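Local coordinates for cysteine synthase (Fusobacterium nucleatum subsp. nucleatum strain ATCC 25586, PDB 5XEM), which produces hydrogen sulfide and probably makes L-cysteine from O-acetyl-L-serine and hydrogen sulfide with pyridoxal 5'-phosphate as cofactor, at residues G180-K193 with I232-I244. Numbering follows the deposited sequence.
With PLP (pyridoxal-5'-phosphate), chain D; 85F ((2R)-2-azanyl-3-[(2R)-2-azanyl-3-oxidanyl-3-oxidanylidene-propyl]sulfanyl-propanoic acid), chain C.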
loop_
_atom_site.group_PDB
_atom_site.type_symbol
_atom_site.label_atom_id
_atom_site.label_comp_id
_atom_site.label_asym_id
_atom_site.label_seq_id
_atom_site.Cartn_x
_atom_site.Cartn_y
_atom_site.Cartn_z
ATOM N N GLY A 180 -15.224 14.567 -4.212
ATOM C CA GLY A 180 -16.352 13.808 -3.703
ATOM C C GLY A 180 -16.994 14.650 -2.594
ATOM O O GLY A 180 -18.074 15.229 -2.787
ATOM N N THR A 181 -16.343 14.732 -1.435
ATOM C CA THR A 181 -16.733 15.745 -0.444
ATOM C C THR A 181 -16.311 17.166 -0.904
ATOM O O THR A 181 -17.005 18.154 -0.627
ATOM C CB THR A 181 -16.135 15.510 0.967
ATOM O OG1 THR A 181 -14.727 15.765 0.962
ATOM C CG2 THR A 181 -16.464 14.123 1.515
ATOM N N GLY A 182 -15.191 17.231 -1.612
ATOM C CA GLY A 182 -14.564 18.453 -2.067
ATOM C C GLY A 182 -13.531 18.960 -1.088
ATOM O O GLY A 182 -12.943 20.044 -1.274
ATOM N N GLY A 183 -13.309 18.188 -0.036
ATOM C CA GLY A 183 -12.435 18.620 1.048
ATOM C C GLY A 183 -10.985 18.643 0.696
ATOM O O GLY A 183 -10.272 19.594 1.054
ATOM N N SER A 184 -10.491 17.604 0.034
ATOM C CA SER A 184 -9.074 17.613 -0.348
ATOM C C SER A 184 -8.801 18.748 -1.333
ATOM O O SER A 184 -7.790 19.466 -1.186
ATOM C CB SER A 184 -8.591 16.254 -0.887
ATOM O OG SER A 184 -9.394 15.839 -1.960
ATOM N N PHE A 185 -9.670 18.918 -2.336
ATOM C CA PHE A 185 -9.515 20.057 -3.234
ATOM C C PHE A 185 -9.514 21.384 -2.462
ATOM O O PHE A 185 -8.626 22.253 -2.657
ATOM C CB PHE A 185 -10.631 20.118 -4.292
ATOM C CG PHE A 185 -10.667 21.443 -5.000
ATOM C CD1 PHE A 185 -9.669 21.766 -5.914
ATOM C CD2 PHE A 185 -11.621 22.382 -4.695
ATOM C CE1 PHE A 185 -9.635 23.004 -6.512
ATOM C CE2 PHE A 185 -11.606 23.638 -5.311
ATOM C CZ PHE A 185 -10.605 23.936 -6.213
ATOM N N SER A 186 -10.546 21.567 -1.643
ATOM C CA SER A 186 -10.824 22.906 -1.102
ATOM C C SER A 186 -9.806 23.291 -0.025
ATOM O O SER A 186 -9.358 24.416 0.015
ATOM C CB SER A 186 -12.252 22.994 -0.579
ATOM O OG SER A 186 -13.180 22.636 -1.614
ATOM N N GLY A 187 -9.409 22.341 0.824
ATOM C CA GLY A 187 -8.435 22.635 1.850
ATOM C C GLY A 187 -7.044 22.859 1.284
ATOM O O GLY A 187 -6.331 23.786 1.684
ATOM N N THR A 188 -6.642 22.023 0.325
ATOM C CA THR A 188 -5.332 22.171 -0.265
ATOM C C THR A 188 -5.265 23.463 -1.090
ATOM O O THR A 188 -4.292 24.214 -0.963
ATOM C CB THR A 188 -4.969 20.974 -1.142
ATOM O OG1 THR A 188 -5.227 19.760 -0.409
ATOM C CG2 THR A 188 -3.489 21.040 -1.566
ATOM N N ALA A 189 -6.307 23.737 -1.889
ATOM C CA ALA A 189 -6.319 24.903 -2.777
ATOM C C ALA A 189 -6.312 26.194 -1.992
ATOM O O ALA A 189 -5.683 27.161 -2.441
ATOM C CB ALA A 189 -7.542 24.877 -3.699
ATOM N N LYS A 190 -7.003 26.221 -0.842
ATOM C CA LYS A 190 -7.055 27.416 0.009
ATOM C C LYS A 190 -5.664 27.792 0.490
ATOM O O LYS A 190 -5.242 28.953 0.368
ATOM C CB LYS A 190 -7.989 27.230 1.187
ATOM C CG LYS A 190 -8.168 28.469 2.085
ATOM C CD LYS A 190 -9.257 28.230 3.120
ATOM C CE LYS A 190 -9.418 29.409 4.072
ATOM N NZ LYS A 190 -10.229 29.088 5.279
ATOM N N LYS A 191 -4.914 26.801 0.974
ATOM C CA LYS A 191 -3.569 27.067 1.454
ATOM C C LYS A 191 -2.651 27.498 0.335
ATOM O O LYS A 191 -1.895 28.476 0.475
ATOM C CB LYS A 191 -2.978 25.867 2.208
ATOM C CG LYS A 191 -1.493 25.996 2.562
ATOM C CD LYS A 191 -1.142 27.189 3.442
ATOM C CE LYS A 191 -1.710 27.089 4.845
ATOM N NZ LYS A 191 -1.188 25.963 5.660
ATOM N N LEU A 192 -2.709 26.789 -0.779
ATOM C CA LEU A 192 -1.835 27.081 -1.894
ATOM C C LEU A 192 -2.057 28.514 -2.431
ATOM O O LEU A 192 -1.089 29.216 -2.736
ATOM C CB LEU A 192 -2.040 26.067 -3.019
ATOM C CG LEU A 192 -1.586 24.616 -2.757
ATOM C CD1 LEU A 192 -1.875 23.741 -3.986
ATOM C CD2 LEU A 192 -0.131 24.552 -2.329
ATOM N N LYS A 193 -3.320 28.926 -2.533
ATOM C CA LYS A 193 -3.665 30.251 -3.032
ATOM C C LYS A 193 -3.317 31.353 -2.025
ATOM O O LYS A 193 -3.054 32.497 -2.428
ATOM C CB LYS A 193 -5.143 30.316 -3.425
ATOM C CG LYS A 193 -5.367 29.813 -4.830
ATOM C CD LYS A 193 -6.805 29.916 -5.325
ATOM C CE LYS A 193 -6.812 29.739 -6.834
ATOM N NZ LYS A 193 -8.138 29.590 -7.503
ATOM N N ILE A 232 -24.508 19.935 -2.978
ATOM C CA ILE A 232 -23.073 20.161 -2.855
ATOM C C ILE A 232 -22.650 20.154 -1.380
ATOM O O ILE A 232 -23.233 20.850 -0.570
ATOM C CB ILE A 232 -22.664 21.486 -3.540
ATOM C CG1 ILE A 232 -23.019 21.439 -5.028
ATOM C CG2 ILE A 232 -21.174 21.753 -3.378
ATOM C CD1 ILE A 232 -22.895 22.771 -5.732
ATOM N N PRO A 233 -21.644 19.340 -1.010
ATOM C CA PRO A 233 -21.255 19.289 0.413
ATOM C C PRO A 233 -20.762 20.623 0.963
ATOM O O PRO A 233 -20.183 21.393 0.236
ATOM C CB PRO A 233 -20.129 18.241 0.442
ATOM C CG PRO A 233 -20.299 17.472 -0.837
ATOM C CD PRO A 233 -20.802 18.469 -1.840
ATOM N N ALA A 234 -21.012 20.881 2.250
ATOM C CA ALA A 234 -20.621 22.125 2.901
ATOM C C ALA A 234 -19.122 22.373 2.847
ATOM O O ALA A 234 -18.675 23.523 2.816
ATOM C CB ALA A 234 -21.085 22.102 4.366
ATOM N N VAL A 235 -18.323 21.309 2.834
ATOM C CA VAL A 235 -16.867 21.464 2.814
ATOM C C VAL A 235 -16.249 21.779 1.452
ATOM O O VAL A 235 -15.065 22.050 1.384
ATOM C CB VAL A 235 -16.133 20.243 3.432
ATOM C CG1 VAL A 235 -16.496 20.133 4.912
ATOM C CG2 VAL A 235 -16.474 18.960 2.675
ATOM N N TYR A 236 -17.042 21.753 0.378
ATOM C CA TYR A 236 -16.577 22.183 -0.922
ATOM C C TYR A 236 -16.666 23.697 -1.008
ATOM O O TYR A 236 -17.738 24.275 -0.748
ATOM C CB TYR A 236 -17.426 21.564 -2.040
ATOM C CG TYR A 236 -17.044 22.058 -3.400
ATOM C CD1 TYR A 236 -15.837 21.701 -3.973
ATOM C CD2 TYR A 236 -17.875 22.953 -4.115
ATOM C CE1 TYR A 236 -15.476 22.163 -5.215
ATOM C CE2 TYR A 236 -17.506 23.428 -5.353
ATOM C CZ TYR A 236 -16.305 23.045 -5.903
ATOM O OH TYR A 236 -15.916 23.506 -7.147
ATOM N N ASP A 237 -15.565 24.324 -1.399
ATOM C CA ASP A 237 -15.519 25.771 -1.602
ATOM C C ASP A 237 -15.284 26.125 -3.071
ATOM O O ASP A 237 -14.152 26.190 -3.554
ATOM C CB ASP A 237 -14.471 26.420 -0.684
ATOM C CG ASP A 237 -14.445 27.945 -0.823
ATOM O OD1 ASP A 237 -15.312 28.489 -1.541
ATOM O OD2 ASP A 237 -13.553 28.580 -0.212
ATOM N N GLY A 238 -16.384 26.379 -3.781
ATOM C CA GLY A 238 -16.328 26.593 -5.224
ATOM C C GLY A 238 -15.706 27.920 -5.627
ATOM O O GLY A 238 -15.359 28.112 -6.783
ATOM N N SER A 239 -15.537 28.829 -4.674
ATOM C CA SER A 239 -14.881 30.109 -4.963
ATOM C C SER A 239 -13.399 29.921 -5.283
ATOM O O SER A 239 -12.764 30.805 -5.869
ATOM C CB SER A 239 -15.063 31.085 -3.805
ATOM O OG SER A 239 -14.302 30.701 -2.675
ATOM N N LEU A 240 -12.861 28.753 -4.920
ATOM C CA LEU A 240 -11.473 28.387 -5.198
ATOM C C LEU A 240 -11.269 27.801 -6.596
ATOM O O LEU A 240 -10.140 27.724 -7.068
ATOM C CB LEU A 240 -10.985 27.387 -4.132
ATOM C CG LEU A 240 -10.947 27.904 -2.692
ATOM C CD1 LEU A 240 -10.738 26.769 -1.691
ATOM C CD2 LEU A 240 -9.837 28.947 -2.541
ATOM N N ALA A 241 -12.349 27.403 -7.273
ATOM C CA ALA A 241 -12.247 26.686 -8.553
ATOM C C ALA A 241 -12.046 27.629 -9.725
ATOM O O ALA A 241 -12.950 28.374 -10.061
ATOM C CB ALA A 241 -13.513 25.860 -8.801
ATOM N N ASP A 242 -10.896 27.559 -10.373
ATOM C CA ASP A 242 -10.649 28.380 -11.552
ATOM C C ASP A 242 -11.423 27.924 -12.782
ATOM O O ASP A 242 -11.660 28.721 -13.689
ATOM C CB ASP A 242 -9.163 28.484 -11.830
ATOM C CG ASP A 242 -8.462 29.360 -10.820
ATOM O OD1 ASP A 242 -8.635 30.592 -10.889
ATOM O OD2 ASP A 242 -7.755 28.821 -9.935
ATOM N N ASP A 243 -11.809 26.646 -12.802
ATOM C CA ASP A 243 -12.731 26.062 -13.771
ATOM C C ASP A 243 -13.112 24.705 -13.155
ATOM O O ASP A 243 -12.485 24.296 -12.186
ATOM C CB ASP A 243 -12.029 25.846 -15.115
ATOM C CG ASP A 243 -12.992 25.681 -16.284
ATOM O OD1 ASP A 243 -14.224 25.754 -16.076
ATOM O OD2 ASP A 243 -12.508 25.460 -17.406
ATOM N N ILE A 244 -14.139 24.053 -13.670
ATOM C CA ILE A 244 -14.499 22.680 -13.264
ATOM C C ILE A 244 -14.042 21.762 -14.392
ATOM O O ILE A 244 -14.430 21.943 -15.543
ATOM C CB ILE A 244 -16.011 22.481 -13.101
ATOM C CG1 ILE A 244 -16.663 23.571 -12.227
ATOM C CG2 ILE A 244 -16.293 21.068 -12.592
ATOM C CD1 ILE A 244 -16.167 23.689 -10.801
HETATM N N1 PLP D . -10.948 9.566 -4.801
HETATM C C2 PLP D . -11.234 8.577 -3.939
HETATM C C2A PLP D . -10.679 7.173 -4.182
HETATM C C3 PLP D . -12.019 8.816 -2.798
HETATM O O3 PLP D . -12.281 7.804 -1.932
HETATM C C4 PLP D . -12.526 10.091 -2.558
HETATM C C4A PLP D . -13.384 10.392 -1.341
HETATM C C5 PLP D . -12.204 11.099 -3.477
HETATM C C6 PLP D . -11.407 10.800 -4.579
HETATM C C5A PLP D . -12.681 12.527 -3.321
HETATM O O4P PLP D . -11.975 13.176 -2.204
HETATM P P PLP D . -12.635 14.365 -1.317
HETATM O O1P PLP D . -11.628 14.951 -0.495
HETATM O O2P PLP D . -13.719 13.712 -0.608
HETATM O O3P PLP D . -13.223 15.276 -2.336
HETATM N N 85F C . -14.207 9.416 -0.983
HETATM C CA 85F C . -15.149 9.599 0.141
HETATM C CB 85F C . -16.586 9.802 -0.387
HETATM S SG 85F C . -16.849 11.364 -1.192
HETATM C CD 85F C . -18.605 11.432 -1.610
HETATM C CE 85F C . -19.086 10.321 -2.581
HETATM N NZ2 85F C . -18.222 10.219 -3.764
HETATM C CZ1 85F C . -20.521 10.696 -3.042
HETATM O OH1 85F C . -20.993 9.994 -3.986
HETATM O OH2 85F C . -21.143 11.652 -2.500
HETATM C C 85F C . -15.111 8.417 1.085
HETATM O OXT 85F C . -14.072 7.739 1.097
HETATM O O 85F C . -16.112 8.232 1.822
HETATM O O HOH W 1 -10.038 31.439 -6.045
#
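The start of helix 183-195 and the loop 232-244, with its short 3-10 turn at 238-240, pack against each other beside the cofactor phosphate cup of this fold-type II PLP enzyme. The loop runs along the helix and leads into strand 245-247, the outermost strand, within this chain, of the larger sheet. At the N-terminal end, Thr181 O meets Pro233 CB at 3.3 Å and also touches Val235 CG2. The opposite side of this glycine-rich turn faces the phosphate. The backbone N atoms of Gly180, Thr181, Gly182 and Ser184 and the hydroxyls of Thr181 and Ser184 all donate to it. Thr181 OG1 also accepts from Gly183 N, an ST turn. Gly182, the N-cap residue, lies with CA at the edge of the Tyr236 ring, 4.0 Å from CD1.

Ser186 ties helix to loop. Its OG accepts from Asp237 N in a nearly straight bond (2.9 Å, 171°). Chi1 of -56° sets OG beside its own backbone N, and both donate to Gly182 O from opposite faces of the carbonyl plane.

Phe185 CD2 lies 3.9 Å from Tyr236 CE1, with the side chains at a slant. Leu240 C sits in plane at the edge of the Phe185 ring, while Ala189 CB covers one face near the rim. Leu240 CD1 reaches Ala189 CB and Lys190 CB.

Lys193 closes the far end with its chain extended beyond CG. A water links NZ to Ser239 O, and NZ also hydrogen-bonds to Thr201 OG1, outside the two segments. NZ donates to Leu240 O from above the carbonyl plane and forms a salt bridge with Asp242 OD2 at 2.6 Å, from above the carboxylate plane.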